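Local structure of tropomodulin (Caenorhabditis elegans, 1PGV) at residues S121-Q126 / I153-S158. The protein probably caps the pointed ends of actin filaments and so maintains their length, this chain being its C-terminal domain. Numbering follows the deposited sequence.
Sequences STLVTQ and IEENES
Gln126 reaches across to residues 156-158 with its whole length. Its CB lies 3.8 Å from OG of Ser158, and CG, carried beside the backbone N (chi1 -69°), rests near the Asn156 amide, 3.9 Å from ND2. Beyond CG the chain runs extended, bringing CD to the backbone that follows helix 143-155, 3.8 Å from Glu157 N. There OE1 accepts a nearly straight hydrogen bond from Glu157 N (2.8 Å), although the donor stands above the carbonyl plane, and it takes a second bond from a water that also donates to Ser158 OG. NE2 turns the other way, giving a weak bond to Leu123 O and reaching Glu155 O through another water. Glutamine suits this place because one flat group both accepts and donates. With an alanine in its place, Glu157 N would probably lose its acceptor and a gap would be likely to open beside Asn156. In this leucine-rich-repeat-like fold, with its parallel sheet, the loop between helix 112-121 and strand 130-132 packs on the one leading to strand 161-163. Ser158, small enough to come close, donates from OG to Gln126 O (2.7 Å), in the carbonyl plane. Asn156 begins an Asx turn: asparagine offers a short acceptor, OD1, to Ser158 N (2.8 Å) and Leu159 N, and a donor, ND2, to a water and, weakly, to OG1 of Thr122, whose hydroxyl is held chiefly by Leu119 O. Leucine supplies the apolar share: the CD2 branch of Leu123 lies 3.7 Å from Asn156 CB, while CD1 faces the Glu155 carboxylate.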
loop_
_atom_site.group_PDB
_atom_site.type_symbol
_atom_site.label_atom_id
_atom_site.label_comp_id
_atom_site.label_asym_id
_atom_site.label_seq_id
_atom_site.Cartn_x
_atom_site.Cartn_y
_atom_site.Cartn_z
ATOM N N SER A 121 -6.982 -3.805 -4.908
ATOM C CA SER A 121 -7.728 -2.583 -4.624
ATOM C C SER A 121 -7.048 -1.333 -5.183
ATOM O O SER A 121 -7.692 -0.305 -5.353
ATOM C CB SER A 121 -7.945 -2.419 -3.118
ATOM O OG SER A 121 -6.721 -2.255 -2.427
ATOM N N THR A 122 -5.756 -1.434 -5.472
ATOM C CA THR A 122 -5.009 -0.289 -6.012
ATOM C C THR A 122 -5.520 0.106 -7.399
ATOM O O THR A 122 -5.224 1.198 -7.899
ATOM C CB THR A 122 -3.501 -0.601 -6.130
ATOM O OG1 THR A 122 -3.291 -1.617 -7.121
ATOM C CG2 THR A 122 -2.945 -1.075 -4.789
ATOM N N LEU A 123 -6.305 -0.773 -8.015
ATOM C CA LEU A 123 -6.822 -0.511 -9.350
ATOM C C LEU A 123 -7.959 0.496 -9.418
ATOM O O LEU A 123 -8.224 1.062 -10.480
ATOM C CB LEU A 123 -7.273 -1.825 -10.004
ATOM C CG LEU A 123 -6.168 -2.850 -10.258
ATOM C CD1 LEU A 123 -6.786 -4.161 -10.772
ATOM C CD2 LEU A 123 -5.178 -2.299 -11.280
ATOM N N VAL A 124 -8.624 0.736 -8.297
ATOM C CA VAL A 124 -9.743 1.665 -8.289
ATOM C C VAL A 124 -9.345 3.098 -8.654
ATOM O O VAL A 124 -9.921 3.692 -9.569
ATOM C CB VAL A 124 -10.446 1.656 -6.921
ATOM C CG1 VAL A 124 -11.614 2.631 -6.925
ATOM C CG2 VAL A 124 -10.931 0.240 -6.607
ATOM N N THR A 125 -8.363 3.648 -7.948
ATOM C CA THR A 125 -7.923 5.019 -8.231
ATOM C C THR A 125 -6.522 5.070 -8.825
ATOM O O THR A 125 -6.136 6.069 -9.456
ATOM C CB THR A 125 -7.911 5.883 -6.958
ATOM O OG1 THR A 125 -6.886 5.414 -6.075
ATOM C CG2 THR A 125 -9.250 5.827 -6.260
ATOM N N GLN A 126 -5.759 4.002 -8.620
ATOM C CA GLN A 126 -4.390 3.918 -9.107
ATOM C C GLN A 126 -3.528 5.132 -8.734
ATOM O O GLN A 126 -2.709 5.609 -9.528
ATOM C CB GLN A 126 -4.387 3.684 -10.624
ATOM C CG GLN A 126 -4.916 2.289 -10.987
ATOM C CD GLN A 126 -4.839 1.976 -12.466
ATOM O OE1 GLN A 126 -3.832 2.243 -13.120
ATOM N NE2 GLN A 126 -5.907 1.381 -13.000
ATOM N N ILE A 153 -1.228 -6.241 -10.929
ATOM C CA ILE A 153 -0.132 -5.315 -11.197
ATOM C C ILE A 153 -0.042 -4.993 -12.688
ATOM O O ILE A 153 0.145 -3.838 -13.080
ATOM C CB ILE A 153 1.201 -5.910 -10.712
ATOM C CG1 ILE A 153 1.195 -6.000 -9.182
ATOM C CG2 ILE A 153 2.369 -5.059 -11.202
ATOM C CD1 ILE A 153 2.361 -6.782 -8.591
ATOM N N GLU A 154 -0.184 -6.016 -13.521
ATOM C CA GLU A 154 -0.107 -5.828 -14.959
ATOM C C GLU A 154 -1.177 -4.856 -15.449
ATOM O O GLU A 154 -0.974 -4.145 -16.431
ATOM C CB GLU A 154 -0.238 -7.187 -15.653
ATOM C CG GLU A 154 0.066 -7.190 -17.125
ATOM C CD GLU A 154 0.157 -8.598 -17.680
ATOM O OE1 GLU A 154 1.242 -9.214 -17.593
ATOM O OE2 GLU A 154 -0.871 -9.087 -18.190
ATOM N N GLU A 155 -2.314 -4.809 -14.758
ATOM C CA GLU A 155 -3.397 -3.914 -15.146
ATOM C C GLU A 155 -3.224 -2.513 -14.553
ATOM O O GLU A 155 -3.853 -1.555 -15.005
ATOM C CB GLU A 155 -4.741 -4.489 -14.689
ATOM C CG GLU A 155 -5.935 -3.849 -15.350
ATOM C CD GLU A 155 -7.249 -4.407 -14.844
ATOM O OE1 GLU A 155 -7.309 -5.627 -14.570
ATOM O OE2 GLU A 155 -8.215 -3.625 -14.735
ATOM N N ASN A 156 -2.375 -2.400 -13.540
ATOM C CA ASN A 156 -2.147 -1.113 -12.879
ATOM C C ASN A 156 -1.137 -0.298 -13.691
ATOM O O ASN A 156 -0.047 -0.775 -13.974
ATOM C CB ASN A 156 -1.609 -1.349 -11.465
ATOM C CG ASN A 156 -1.575 -0.076 -10.630
ATOM O OD1 ASN A 156 -0.942 0.914 -11.015
ATOM N ND2 ASN A 156 -2.260 -0.095 -9.480
ATOM N N GLU A 157 -1.504 0.931 -14.049
ATOM C CA GLU A 157 -0.621 1.788 -14.846
ATOM C C GLU A 157 0.248 2.756 -14.035
ATOM O O GLU A 157 1.157 3.382 -14.589
ATOM C CB GLU A 157 -1.448 2.589 -15.856
ATOM C CG GLU A 157 -2.136 1.743 -16.916
ATOM C CD GLU A 157 -2.980 2.573 -17.876
ATOM O OE1 GLU A 157 -3.595 1.980 -18.784
ATOM O OE2 GLU A 157 -3.032 3.814 -17.724
ATOM N N SER A 158 -0.012 2.866 -12.732
ATOM C CA SER A 158 0.746 3.791 -11.880
ATOM C C SER A 158 1.883 3.188 -11.055
ATOM O O SER A 158 2.881 3.857 -10.793
ATOM C CB SER A 158 -0.207 4.529 -10.938
ATOM O OG SER A 158 -1.152 5.300 -11.657
HETATM O O HOH W 1 -1.897 2.249 -7.844
HETATM O O HOH W 2 -5.880 -0.035 -15.722
HETATM O O HOH W 3 -2.727 4.945 -13.901
#